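Local structure of blue (Type 1) copper domain protein (Nitrosopumilus maritimus, 5FC9) at residues A[41-46]-A[81-86]; A[26-31]-A[73-78]; A[2-7]-A[32-37]; A[9-14]-A[36-41]. The protein binds a copper ion in an open type 1 site of its cupredoxin domain and probably takes part in electron transfer. One frame throughout, in Å; residues are numbered along the deposited sequence.

Contacts 1 and 4 lie at the copper end of the domain and contact 2 at the far end, about 20 Å from contact 1 between centres; contact 3 is the buried one, running along the sheet. Contact 1 is metal coordination backed by hydrogen bonds to the cysteine sulfur and from the N43 amide to the ligand loop, and contact 4 adds a carboxylate that braces one of its histidines. The two touch, as H42 meets N10 and N36. Contact 3 is regular parallel-strand pairing with aliphatic and indole packing. Contact 2 is a thin surface touch without polar bonds between its segments. Strand 30-36 serves both contacts 2 and 3, and its end runs on into contact 4.

Contact 1 (A[41-46]-A[81-86]); sequences PHNIQS and YCSFHP. With CU (copper (II) ion), chain E.
C82 SG is gripped by both metal and backbone: it binds the copper at 2.2 Å and accepts a hydrogen bond from N43 N at 3.3 Å, almost straight at 170°. The amides of F84 and H85 add weak bonds to the same sulfur. H42 ND1 binds the copper at 2.0 Å and H85 ND1 at 2.1 Å; their imidazoles meet obliquely, planes 58° apart, and the sulfur lies in the plane of the H42 ring, at its edge. On its other nitrogen, NE2, H42 is held by D38. Two histidines, one cysteine and, as fourth ligand, water 1 make this the open type 1 copper site of a cupredoxin, a water standing where many relatives place a methionine. The loop after strand 76-81 supplies C82 and H85, while H42 comes from the segment leading into strand 45-47. N43 pins that loop from across. Turned between its own backbone N and carbonyl carbon (chi1 60°), its amide accepts from S83 N at OD1, 2.9 Å away, and donates through ND2 to S83 OG at 2.8 Å, close to the amide plane. The same ND2 sits over the centre of the F84 ring, 3.3 Å above it. With an alanine here, S83 would probably lose both partners and F84 the group over its face, freeing the ligand loop to shift. Farther along, Q45 and Y81 form an antiparallel hydrogen-bonded pair, and Q45 CB rests against the edge of the Y81 ring.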
loop_
_atom_site.group_PDB
_atom_site.type_symbol
_atom_site.label_atom_id
_atom_site.label_comp_id
_atom_site.label_asym_id
_atom_site.label_seq_id
_atom_site.Cartn_x
_atom_site.Cartn_y
_atom_site.Cartn_z
ATOM N N PRO A 41 14.320 12.123 8.622
ATOM C CA PRO A 41 13.678 12.772 9.775
ATOM C C PRO A 41 12.281 12.228 10.066
ATOM O O PRO A 41 11.562 11.803 9.150
ATOM C CB PRO A 41 13.598 14.244 9.352
ATOM C CG PRO A 41 14.604 14.402 8.273
ATOM C CD PRO A 41 14.644 13.088 7.558
ATOM N N HIS A 42 11.912 12.251 11.345
ATOM C CA HIS A 42 10.578 11.886 11.783
ATOM C C HIS A 42 10.132 12.869 12.828
ATOM O O HIS A 42 10.940 13.620 13.348
ATOM C CB HIS A 42 10.560 10.474 12.360
ATOM C CG HIS A 42 10.727 9.408 11.326
ATOM N ND1 HIS A 42 9.770 9.144 10.371
ATOM C CD2 HIS A 42 11.737 8.537 11.099
ATOM C CE1 HIS A 42 10.183 8.157 9.594
ATOM N NE2 HIS A 42 11.373 7.769 10.017
ATOM N N ASN A 43 8.846 12.872 13.136
ATOM C CA ASN A 43 8.413 13.565 14.341
ATOM C C ASN A 43 7.335 12.743 15.033
ATOM O O ASN A 43 6.868 11.724 14.511
ATOM C CB ASN A 43 7.938 14.998 14.028
ATOM C CG ASN A 43 6.780 15.037 13.057
ATOM O OD1 ASN A 43 5.740 14.438 13.297
ATOM N ND2 ASN A 43 6.956 15.744 11.954
ATOM N N ILE A 44 6.986 13.166 16.244
ATOM C CA ILE A 44 6.000 12.480 17.059
ATOM C C ILE A 44 4.932 13.497 17.441
ATOM O O ILE A 44 5.222 14.465 18.139
ATOM C CB ILE A 44 6.636 11.865 18.329
ATOM C CG1 ILE A 44 7.661 10.778 17.954
ATOM C CG2 ILE A 44 5.559 11.309 19.253
ATOM C CD1 ILE A 44 7.070 9.587 17.227
ATOM N N GLN A 45 3.704 13.296 16.970
ATOM C CA GLN A 45 2.610 14.221 17.293
ATOM C C GLN A 45 1.398 13.480 17.819
ATOM O O GLN A 45 0.885 12.572 17.163
ATOM C CB GLN A 45 2.189 15.028 16.061
ATOM C CG GLN A 45 3.321 15.663 15.296
ATOM C CD GLN A 45 3.925 16.819 16.028
ATOM O OE1 GLN A 45 3.227 17.555 16.716
ATOM N NE2 GLN A 45 5.236 16.992 15.891
ATOM N N SER A 46 0.901 13.899 18.977
ATOM C CA SER A 46 -0.363 13.372 19.485
ATOM C C SER A 46 -1.493 13.784 18.536
ATOM O O SER A 46 -1.505 14.908 18.025
ATOM C CB SER A 46 -0.614 13.883 20.909
ATOM O OG SER A 46 -0.310 15.261 20.982
ATOM N N TYR A 81 1.164 10.123 15.728
ATOM C CA TYR A 81 1.634 9.780 14.397
ATOM C C TYR A 81 2.878 10.617 14.090
ATOM O O TYR A 81 3.391 11.318 14.963
ATOM C CB TYR A 81 0.466 9.958 13.398
ATOM C CG TYR A 81 0.248 11.312 12.745
ATOM C CD1 TYR A 81 -0.345 11.398 11.493
ATOM C CD2 TYR A 81 0.699 12.497 13.330
ATOM C CE1 TYR A 81 -0.530 12.633 10.864
ATOM C CE2 TYR A 81 0.528 13.715 12.707
ATOM C CZ TYR A 81 -0.089 13.779 11.481
ATOM O OH TYR A 81 -0.276 14.998 10.865
ATOM N N CYS A 82 3.352 10.534 12.859
ATOM C CA CYS A 82 4.400 11.393 12.330
ATOM C C CYS A 82 3.803 12.215 11.211
ATOM O O CYS A 82 3.179 11.655 10.306
ATOM C CB CYS A 82 5.574 10.559 11.804
ATOM S SG CYS A 82 6.819 11.506 10.889
ATOM N N SER A 83 3.981 13.532 11.233
ATOM C CA SER A 83 3.319 14.331 10.209
ATOM C C SER A 83 3.938 14.115 8.815
ATOM O O SER A 83 3.295 14.389 7.793
ATOM C CB SER A 83 3.318 15.821 10.589
ATOM O OG SER A 83 4.617 16.386 10.542
ATOM N N PHE A 84 5.170 13.602 8.766
ATOM C CA PHE A 84 5.802 13.302 7.486
ATOM C C PHE A 84 5.321 11.971 6.921
ATOM O O PHE A 84 5.286 11.770 5.705
ATOM C CB PHE A 84 7.320 13.245 7.621
ATOM C CG PHE A 84 7.928 14.453 8.269
ATOM C CD1 PHE A 84 7.415 15.716 8.047
ATOM C CD2 PHE A 84 9.028 14.313 9.091
ATOM C CE1 PHE A 84 7.990 16.823 8.651
ATOM C CE2 PHE A 84 9.612 15.411 9.692
ATOM C CZ PHE A 84 9.085 16.669 9.474
ATOM N N HIS A 85 4.981 11.058 7.819
ATOM C CA HIS A 85 4.500 9.735 7.423
ATOM C C HIS A 85 3.260 9.399 8.216
ATOM O O HIS A 85 3.310 8.599 9.138
ATOM C CB HIS A 85 5.585 8.672 7.634
ATOM C CG HIS A 85 6.936 9.098 7.142
ATOM N ND1 HIS A 85 7.909 9.600 7.977
ATOM C CD2 HIS A 85 7.462 9.126 5.893
ATOM C CE1 HIS A 85 8.981 9.912 7.269
ATOM N NE2 HIS A 85 8.734 9.636 6.000
ATOM N N PRO A 86 2.130 10.023 7.860
ATOM C CA PRO A 86 0.938 9.950 8.715
ATOM C C PRO A 86 0.315 8.559 8.810
ATOM O O PRO A 86 -0.482 8.325 9.717
ATOM C CB PRO A 86 -0.025 10.939 8.049
ATOM C CG PRO A 86 0.460 11.109 6.678
ATOM C CD PRO A 86 1.947 10.944 6.729
HETATM CU CU CU E . 7.930 9.781 10.028
HETATM O O HOH W 1 6.969 8.010 11.018
#

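Contact 2 (A[26-31]-A[73-78]); sequences IPVGTT and EEEGVY
V28 reaches across to the backbone of E73 and the side chain of E75. Its CB points at the other segment but only carries the two methyls. CG2, anti to the V28 backbone N, does the closest touching: it lies 3.1 Å from E73 O and 3.4 Å from E73 C, a tight approach of methyl to carbonyl. CG1, turned between the backbone N and the carbonyl carbon (chi1 55°), comes only to 4.1 Å from E75 OE2; the E75 side chain bends at chi2, bringing OE2 near. Beside V28, G29 N lies 4.0 Å from E73 CA. Each segment has bonds of its own. P27 to T30 form a type II turn, in which T30 OG1 donates to P27 O at 2.6 Å; G29 and T30 then both face F72 of strand 67-72 as a G1 beta bulge. In the other segment, Y78 OH donates to E74 O at 2.9 Å, from above the carbonyl plane. Both segments are connections between the two sheets of the beta sandwich, from strand 23-26 to 30-36 and from strand 67-72 to 76-81, at the end away from copper. V28 also rests on V94 of strand 89-94. Methyls set against a carbonyl and a carboxylate give van der Waals contact only, and nothing directional ties V28 to E73 or E75.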
loop_
_atom_site.group_PDB
_atom_site.type_symbol
_atom_site.label_atom_id
_atom_site.label_comp_id
_atom_site.label_asym_id
_atom_site.label_seq_id
_atom_site.Cartn_x
_atom_site.Cartn_y
_atom_site.Cartn_z
ATOM N N ILE A 26 2.417 1.424 29.825
ATOM C CA ILE A 26 3.185 1.995 30.934
ATOM C C ILE A 26 2.278 2.373 32.095
ATOM O O ILE A 26 1.114 2.708 31.895
ATOM C CB ILE A 26 3.969 3.263 30.514
ATOM C CG1 ILE A 26 3.029 4.268 29.843
ATOM C CG2 ILE A 26 5.133 2.911 29.602
ATOM C CD1 ILE A 26 3.535 5.679 29.842
ATOM N N PRO A 27 2.817 2.330 33.319
ATOM C CA PRO A 27 2.089 2.898 34.455
ATOM C C PRO A 27 2.133 4.421 34.427
ATOM O O PRO A 27 3.046 5.006 33.849
ATOM C CB PRO A 27 2.838 2.341 35.670
ATOM C CG PRO A 27 4.206 2.057 35.173
ATOM C CD PRO A 27 4.049 1.637 33.737
ATOM N N VAL A 28 1.144 5.051 35.050
ATOM C CA VAL A 28 1.030 6.505 35.076
ATOM C C VAL A 28 2.259 7.153 35.722
ATOM O O VAL A 28 2.838 6.596 36.650
ATOM C CB VAL A 28 -0.267 6.918 35.819
ATOM C CG1 VAL A 28 -0.304 6.302 37.212
ATOM C CG2 VAL A 28 -0.405 8.414 35.884
ATOM N N GLY A 29 2.681 8.299 35.189
ATOM C CA GLY A 29 3.840 9.014 35.697
ATOM C C GLY A 29 5.148 8.665 35.008
ATOM O O GLY A 29 6.188 9.235 35.325
ATOM N N THR A 30 5.091 7.734 34.059
ATOM C CA THR A 30 6.280 7.243 33.367
ATOM C C THR A 30 6.792 8.248 32.330
ATOM O O THR A 30 6.006 8.930 31.672
ATOM C CB THR A 30 5.987 5.888 32.681
ATOM O OG1 THR A 30 5.596 4.924 33.667
ATOM C CG2 THR A 30 7.203 5.364 31.931
ATOM N N THR A 31 8.116 8.355 32.220
ATOM C CA THR A 31 8.753 9.115 31.159
ATOM C C THR A 31 8.999 8.191 29.970
ATOM O O THR A 31 9.707 7.188 30.092
ATOM C CB THR A 31 10.094 9.733 31.617
ATOM O OG1 THR A 31 9.848 10.711 32.637
ATOM C CG2 THR A 31 10.798 10.403 30.444
ATOM N N GLU A 73 1.261 11.577 32.742
ATOM C CA GLU A 73 0.758 11.669 34.112
ATOM C C GLU A 73 -0.732 11.337 34.233
ATOM O O GLU A 73 -1.265 11.333 35.344
ATOM C CB GLU A 73 1.000 13.069 34.678
ATOM C CG GLU A 73 2.457 13.442 34.881
ATOM C CD GLU A 73 2.709 14.907 34.567
ATOM O OE1 GLU A 73 2.049 15.428 33.647
ATOM O OE2 GLU A 73 3.549 15.526 35.246
ATOM N N GLU A 74 -1.414 11.104 33.113
ATOM C CA GLU A 74 -2.815 10.703 33.172
ATOM C C GLU A 74 -3.031 9.339 32.530
ATOM O O GLU A 74 -2.452 9.052 31.479
ATOM C CB GLU A 74 -3.718 11.727 32.482
ATOM C CG GLU A 74 -3.820 13.117 33.103
ATOM C CD GLU A 74 -2.501 13.865 33.168
ATOM O OE1 GLU A 74 -2.021 14.309 32.107
ATOM O OE2 GLU A 74 -1.970 14.049 34.282
ATOM N N GLU A 75 -3.865 8.506 33.150
ATOM C CA GLU A 75 -4.292 7.267 32.514
ATOM C C GLU A 75 -5.067 7.580 31.234
ATOM O O GLU A 75 -5.677 8.652 31.109
ATOM C CB GLU A 75 -5.147 6.424 33.469
ATOM C CG GLU A 75 -4.446 6.010 34.766
ATOM C CD GLU A 75 -4.571 7.040 35.894
ATOM O OE1 GLU A 75 -4.865 8.228 35.622
ATOM O OE2 GLU A 75 -4.351 6.648 37.058
ATOM N N GLY A 76 -5.031 6.653 30.280
ATOM C CA GLY A 76 -5.732 6.846 29.026
ATOM C C GLY A 76 -5.003 6.190 27.870
ATOM O O GLY A 76 -3.902 5.663 28.032
ATOM N N VAL A 77 -5.637 6.196 26.704
ATOM C CA VAL A 77 -5.036 5.646 25.498
ATOM C C VAL A 77 -4.690 6.809 24.581
ATOM O O VAL A 77 -5.554 7.602 24.211
ATOM C CB VAL A 77 -5.974 4.653 24.802
ATOM C CG1 VAL A 77 -5.363 4.168 23.486
ATOM C CG2 VAL A 77 -6.265 3.475 25.724
ATOM N N TYR A 78 -3.412 6.925 24.235
ATOM C CA TYR A 78 -2.936 8.091 23.509
ATOM C C TYR A 78 -2.400 7.710 22.126
ATOM O O TYR A 78 -1.372 7.042 22.022
ATOM C CB TYR A 78 -1.850 8.797 24.327
ATOM C CG TYR A 78 -2.339 9.255 25.680
ATOM C CD1 TYR A 78 -2.213 8.446 26.805
ATOM C CD2 TYR A 78 -2.954 10.486 25.821
ATOM C CE1 TYR A 78 -2.679 8.872 28.039
ATOM C CE2 TYR A 78 -3.418 10.921 27.046
ATOM C CZ TYR A 78 -3.279 10.115 28.146
ATOM O OH TYR A 78 -3.749 10.564 29.362
#

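Contact 3 (A[2-7]-A[32-37]); sequences AQIIIP and VTWTND
The I4 side chain runs alongside the W34 indole, both leaving neighbouring parallel strands on the same face. CB of I4 sits over the five-membered ring, 4.0 Å from its centroid. With CG1 anti to the carbonyl carbon (chi1 -61°) and the chain extended beyond it, CD1 is carried over the indole, 3.2 Å above the plane near the rim. V32 CG1 covers the same face, 3.9 Å from I4 CD1, which thus fills the notch between indole and valine. With a valine in place of W34, I4 would probably lose the flat surface under its branch and a gap would open in the core. Farther on, I6 CB packs 4.0 Å from N36 OD1. On the sheet's other side, I5 CG2 comes against D37 OD2, and water 3 bridges Q3 OE1, T33 O and T35 OG1; T35 OG1 also bonds R67. A regular parallel ladder runs beneath, from T33 N to A2 O (2.9 Å) down to D37 N and I6 O (2.8 Å). Strand 30-36 lies between 3-6 and the antiparallel 67-72; I4 and W34 press on V92 of strand 89-94 while W34 meets Y80 of strand 76-81 edge-to-face.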
loop_
_atom_site.group_PDB
_atom_site.type_symbol
_atom_site.label_atom_id
_atom_site.label_comp_id
_atom_site.label_asym_id
_atom_site.label_seq_id
_atom_site.Cartn_x
_atom_site.Cartn_y
_atom_site.Cartn_z
ATOM N N ALA A 2 11.310 3.281 29.373
ATOM C CA ALA A 2 10.066 3.017 28.648
ATOM C C ALA A 2 10.261 3.652 27.276
ATOM O O ALA A 2 10.093 4.861 27.102
ATOM C CB ALA A 2 8.877 3.607 29.368
ATOM N N GLN A 3 10.639 2.826 26.314
ATOM C CA GLN A 3 11.160 3.329 25.055
ATOM C C GLN A 3 10.312 2.896 23.882
ATOM O O GLN A 3 9.761 1.788 23.878
ATOM C CB GLN A 3 12.595 2.842 24.823
ATOM C CG GLN A 3 13.599 3.331 25.843
ATOM C CD GLN A 3 14.997 2.850 25.500
ATOM O OE1 GLN A 3 15.416 2.896 24.334
ATOM N NE2 GLN A 3 15.724 2.375 26.500
ATOM N N ILE A 4 10.225 3.781 22.897
ATOM C CA ILE A 4 9.669 3.430 21.598
ATOM C C ILE A 4 10.730 3.738 20.559
ATOM O O ILE A 4 11.263 4.844 20.529
ATOM C CB ILE A 4 8.390 4.212 21.280
ATOM C CG1 ILE A 4 7.310 3.911 22.324
ATOM C CG2 ILE A 4 7.905 3.880 19.852
ATOM C CD1 ILE A 4 6.215 4.954 22.428
ATOM N N ILE A 5 11.032 2.765 19.701
ATOM C CA ILE A 5 12.014 2.962 18.654
ATOM C C ILE A 5 11.332 3.205 17.314
ATOM O O ILE A 5 10.395 2.488 16.969
ATOM C CB ILE A 5 12.935 1.750 18.513
ATOM C CG1 ILE A 5 13.669 1.486 19.834
ATOM C CG2 ILE A 5 13.913 1.951 17.352
ATOM C CD1 ILE A 5 14.673 0.365 19.748
ATOM N N ILE A 6 11.779 4.226 16.592
ATOM C CA ILE A 6 11.398 4.392 15.193
ATOM C C ILE A 6 12.471 3.692 14.359
ATOM O O ILE A 6 13.608 4.157 14.295
ATOM C CB ILE A 6 11.277 5.879 14.779
ATOM C CG1 ILE A 6 10.452 6.672 15.800
ATOM C CG2 ILE A 6 10.669 5.991 13.391
ATOM C CD1 ILE A 6 10.468 8.174 15.533
ATOM N N PRO A 7 12.132 2.543 13.750
ATOM C CA PRO A 7 13.207 1.760 13.144
ATOM C C PRO A 7 13.594 2.222 11.750
ATOM O O PRO A 7 12.873 2.976 11.084
ATOM C CB PRO A 7 12.609 0.352 13.086
ATOM C CG PRO A 7 11.141 0.605 12.860
ATOM C CD PRO A 7 10.844 1.824 13.728
ATOM N N VAL A 32 8.392 8.529 28.832
ATOM C CA VAL A 32 8.555 7.751 27.608
ATOM C C VAL A 32 9.587 8.413 26.699
ATOM O O VAL A 32 9.573 9.629 26.522
ATOM C CB VAL A 32 7.214 7.612 26.858
ATOM C CG1 VAL A 32 7.422 6.938 25.499
ATOM C CG2 VAL A 32 6.239 6.829 27.704
ATOM N N THR A 33 10.496 7.613 26.144
ATOM C CA THR A 33 11.525 8.136 25.255
ATOM C C THR A 33 11.421 7.512 23.869
ATOM O O THR A 33 11.525 6.294 23.732
ATOM C CB THR A 33 12.941 7.874 25.803
ATOM O OG1 THR A 33 13.048 8.429 27.120
ATOM C CG2 THR A 33 13.989 8.515 24.905
ATOM N N TRP A 34 11.218 8.353 22.866
ATOM C CA TRP A 34 11.283 7.915 21.469
ATOM C C TRP A 34 12.681 8.142 20.924
ATOM O O TRP A 34 13.276 9.185 21.184
ATOM C CB TRP A 34 10.303 8.685 20.580
ATOM C CG TRP A 34 8.843 8.341 20.694
ATOM C CD1 TRP A 34 8.125 7.525 19.855
ATOM C CD2 TRP A 34 7.906 8.865 21.639
ATOM N NE1 TRP A 34 6.806 7.491 20.240
ATOM C CE2 TRP A 34 6.645 8.299 21.340
ATOM C CE3 TRP A 34 8.010 9.738 22.731
ATOM C CZ2 TRP A 34 5.504 8.584 22.075
ATOM C CZ3 TRP A 34 6.867 10.022 23.465
ATOM C CH2 TRP A 34 5.637 9.440 23.137
ATOM N N THR A 35 13.188 7.196 20.136
ATOM C CA THR A 35 14.458 7.393 19.460
ATOM C C THR A 35 14.256 7.182 17.967
ATOM O O THR A 35 13.642 6.193 17.568
ATOM C CB THR A 35 15.537 6.427 19.971
ATOM O OG1 THR A 35 15.745 6.654 21.372
ATOM C CG2 THR A 35 16.846 6.659 19.240
ATOM N N ASN A 36 14.764 8.103 17.157
ATOM C CA ASN A 36 14.739 7.906 15.710
ATOM C C ASN A 36 15.961 7.120 15.226
ATOM O O ASN A 36 17.052 7.673 15.123
ATOM C CB ASN A 36 14.664 9.243 14.971
ATOM C CG ASN A 36 14.502 9.060 13.462
ATOM O OD1 ASN A 36 14.248 7.952 13.015
ATOM N ND2 ASN A 36 14.657 10.134 12.688
ATOM N N ASP A 37 15.765 5.840 14.923
ATOM C CA ASP A 37 16.845 5.000 14.402
ATOM C C ASP A 37 16.807 4.940 12.882
ATOM O O ASP A 37 17.654 4.301 12.258
ATOM C CB ASP A 37 16.759 3.582 14.964
ATOM C CG ASP A 37 17.352 3.457 16.349
ATOM O OD1 ASP A 37 17.986 4.416 16.836
ATOM O OD2 ASP A 37 17.200 2.372 16.944
HETATM O O HOH W 2 11.935 6.407 29.039
HETATM O O HOH W 3 14.026 5.185 22.856
#

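Contact 4 (A[9-14]-A[36-41])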
loop_
_atom_site.group_PDB
_atom_site.type_symbol
_atom_site.label_atom_id
_atom_site.label_comp_id
_atom_site.label_asym_id
_atom_site.label_seq_id
_atom_site.Cartn_x
_atom_site.Cartn_y
_atom_site.Cartn_z
ATOM N N GLY A 9 13.613 2.089 8.049
ATOM C CA GLY A 9 12.563 1.634 7.156
ATOM C C GLY A 9 11.166 2.075 7.538
ATOM O O GLY A 9 10.193 1.720 6.869
ATOM N N ASN A 10 11.053 2.841 8.614
ATOM C CA ASN A 10 9.763 3.398 9.012
ATOM C C ASN A 10 9.174 4.323 7.933
ATOM O O ASN A 10 7.953 4.491 7.837
ATOM C CB ASN A 10 9.920 4.129 10.360
ATOM C CG ASN A 10 8.611 4.718 10.874
ATOM O OD1 ASN A 10 8.344 5.904 10.681
ATOM N ND2 ASN A 10 7.784 3.883 11.508
ATOM N N TYR A 11 10.024 4.908 7.095
ATOM C CA TYR A 11 9.534 5.746 5.997
ATOM C C TYR A 11 8.788 4.951 4.909
ATOM O O TYR A 11 8.117 5.541 4.070
ATOM C CB TYR A 11 10.689 6.512 5.338
ATOM C CG TYR A 11 11.743 5.625 4.717
ATOM C CD1 TYR A 11 12.858 5.233 5.442
ATOM C CD2 TYR A 11 11.619 5.175 3.407
ATOM C CE1 TYR A 11 13.825 4.417 4.888
ATOM C CE2 TYR A 11 12.586 4.365 2.842
ATOM C CZ TYR A 11 13.679 3.983 3.588
ATOM O OH TYR A 11 14.656 3.177 3.039
ATOM N N ASP A 12 8.949 3.634 4.928
ATOM C CA ASP A 12 8.346 2.737 3.933
ATOM C C ASP A 12 6.818 2.812 4.041
ATOM O O ASP A 12 6.272 2.942 5.141
ATOM C CB ASP A 12 8.867 1.314 4.174
ATOM C CG ASP A 12 8.640 0.366 3.012
ATOM O OD1 ASP A 12 7.878 0.684 2.076
ATOM O OD2 ASP A 12 9.219 -0.737 3.104
ATOM N N VAL A 13 6.130 2.756 2.899
ATOM C CA VAL A 13 4.666 2.791 2.890
ATOM C C VAL A 13 4.150 1.356 2.903
ATOM O O VAL A 13 3.714 0.820 1.874
ATOM C CB VAL A 13 4.110 3.553 1.664
ATOM C CG1 VAL A 13 2.612 3.735 1.784
ATOM C CG2 VAL A 13 4.794 4.921 1.517
ATOM N N THR A 14 4.235 0.719 4.069
ATOM C CA THR A 14 3.845 -0.676 4.183
ATOM C C THR A 14 3.740 -1.027 5.654
ATOM O O THR A 14 3.895 -0.148 6.511
ATOM C CB THR A 14 4.848 -1.610 3.458
ATOM O OG1 THR A 14 4.308 -2.933 3.377
ATOM C CG2 THR A 14 6.182 -1.652 4.201
ATOM N N ASN A 36 14.764 8.103 17.157
ATOM C CA ASN A 36 14.739 7.906 15.710
ATOM C C ASN A 36 15.961 7.120 15.226
ATOM O O ASN A 36 17.052 7.673 15.123
ATOM C CB ASN A 36 14.664 9.243 14.971
ATOM C CG ASN A 36 14.502 9.060 13.462
ATOM O OD1 ASN A 36 14.248 7.952 13.015
ATOM N ND2 ASN A 36 14.657 10.134 12.688
ATOM N N ASP A 37 15.765 5.840 14.923
ATOM C CA ASP A 37 16.845 5.000 14.402
ATOM C C ASP A 37 16.807 4.940 12.882
ATOM O O ASP A 37 17.654 4.301 12.258
ATOM C CB ASP A 37 16.759 3.582 14.964
ATOM C CG ASP A 37 17.352 3.457 16.349
ATOM O OD1 ASP A 37 17.986 4.416 16.836
ATOM O OD2 ASP A 37 17.200 2.372 16.944
ATOM N N ASP A 38 15.831 5.621 12.290
ATOM C CA ASP A 38 15.665 5.613 10.837
ATOM C C ASP A 38 16.641 6.586 10.168
ATOM O O ASP A 38 17.250 7.432 10.831
ATOM C CB ASP A 38 14.214 5.973 10.484
ATOM C CG ASP A 38 13.771 5.418 9.143
ATOM O OD1 ASP A 38 14.600 4.800 8.431
ATOM O OD2 ASP A 38 12.587 5.621 8.807
ATOM N N SER A 39 16.771 6.480 8.851
ATOM C CA SER A 39 17.703 7.295 8.080
ATOM C C SER A 39 17.089 8.551 7.474
ATOM O O SER A 39 17.701 9.183 6.600
ATOM C CB SER A 39 18.311 6.453 6.954
ATOM O OG SER A 39 17.276 6.001 6.082
ATOM N N VAL A 40 15.877 8.898 7.908
ATOM C CA VAL A 40 15.224 10.138 7.491
ATOM C C VAL A 40 14.621 10.816 8.721
ATOM O O VAL A 40 14.426 10.169 9.749
ATOM C CB VAL A 40 14.110 9.902 6.433
ATOM C CG1 VAL A 40 14.686 9.228 5.180
ATOM C CG2 VAL A 40 12.952 9.101 7.018
ATOM N N PRO A 41 14.320 12.123 8.622
ATOM C CA PRO A 41 13.678 12.772 9.775
ATOM C C PRO A 41 12.281 12.228 10.066
ATOM O O PRO A 41 11.562 11.803 9.150
ATOM C CB PRO A 41 13.598 14.244 9.352
ATOM C CG PRO A 41 14.604 14.402 8.273
ATOM C CD PRO A 41 14.644 13.088 7.558
#
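The D38 carboxylate lies at the edge of the Y11 ring, nearly coplanar with it, the planes 15° apart, although the D38 chain comes in nearly perpendicular to that of Y11. D38 OD2 comes 3.4 Å from Y11 CD1, and the carboxyl carbon lies in the ring plane. Swung anti to the D38 backbone N (chi1 -154°), the carboxylate enters the type I turn from G9 to D12. There OD1 accepts from G9 N at 2.9 Å and from S39 N at 2.8 Å, the two donors meeting it from opposite faces of the carboxylate plane. OD2 takes a weak bond from Y11 N and touches N10 CB at 3.4 Å. Y11 CG sits between the backbone N and the carbonyl carbon of its residue (chi1 62°), which stands the ring up from the turn; V40 CG2 packs 3.8 Å from Y11 CB. The phenol end points at the third subunit, where OH bonds S39 OG of that neighbouring chain and the ring meets its Y11 edge-to-face. Behind D38, N36 OD1 accepts from D38 N at 2.9 Å, and N36 ND2 donates to V40 O within the amide plane, nearly straight. The first of these bonds makes an Asx turn. Thus N36 positions D38, and D38 in turn, a second-shell residue, ties the turn at G9 through OD2 to NE2 of the copper ligand H42 of the cupredoxin site.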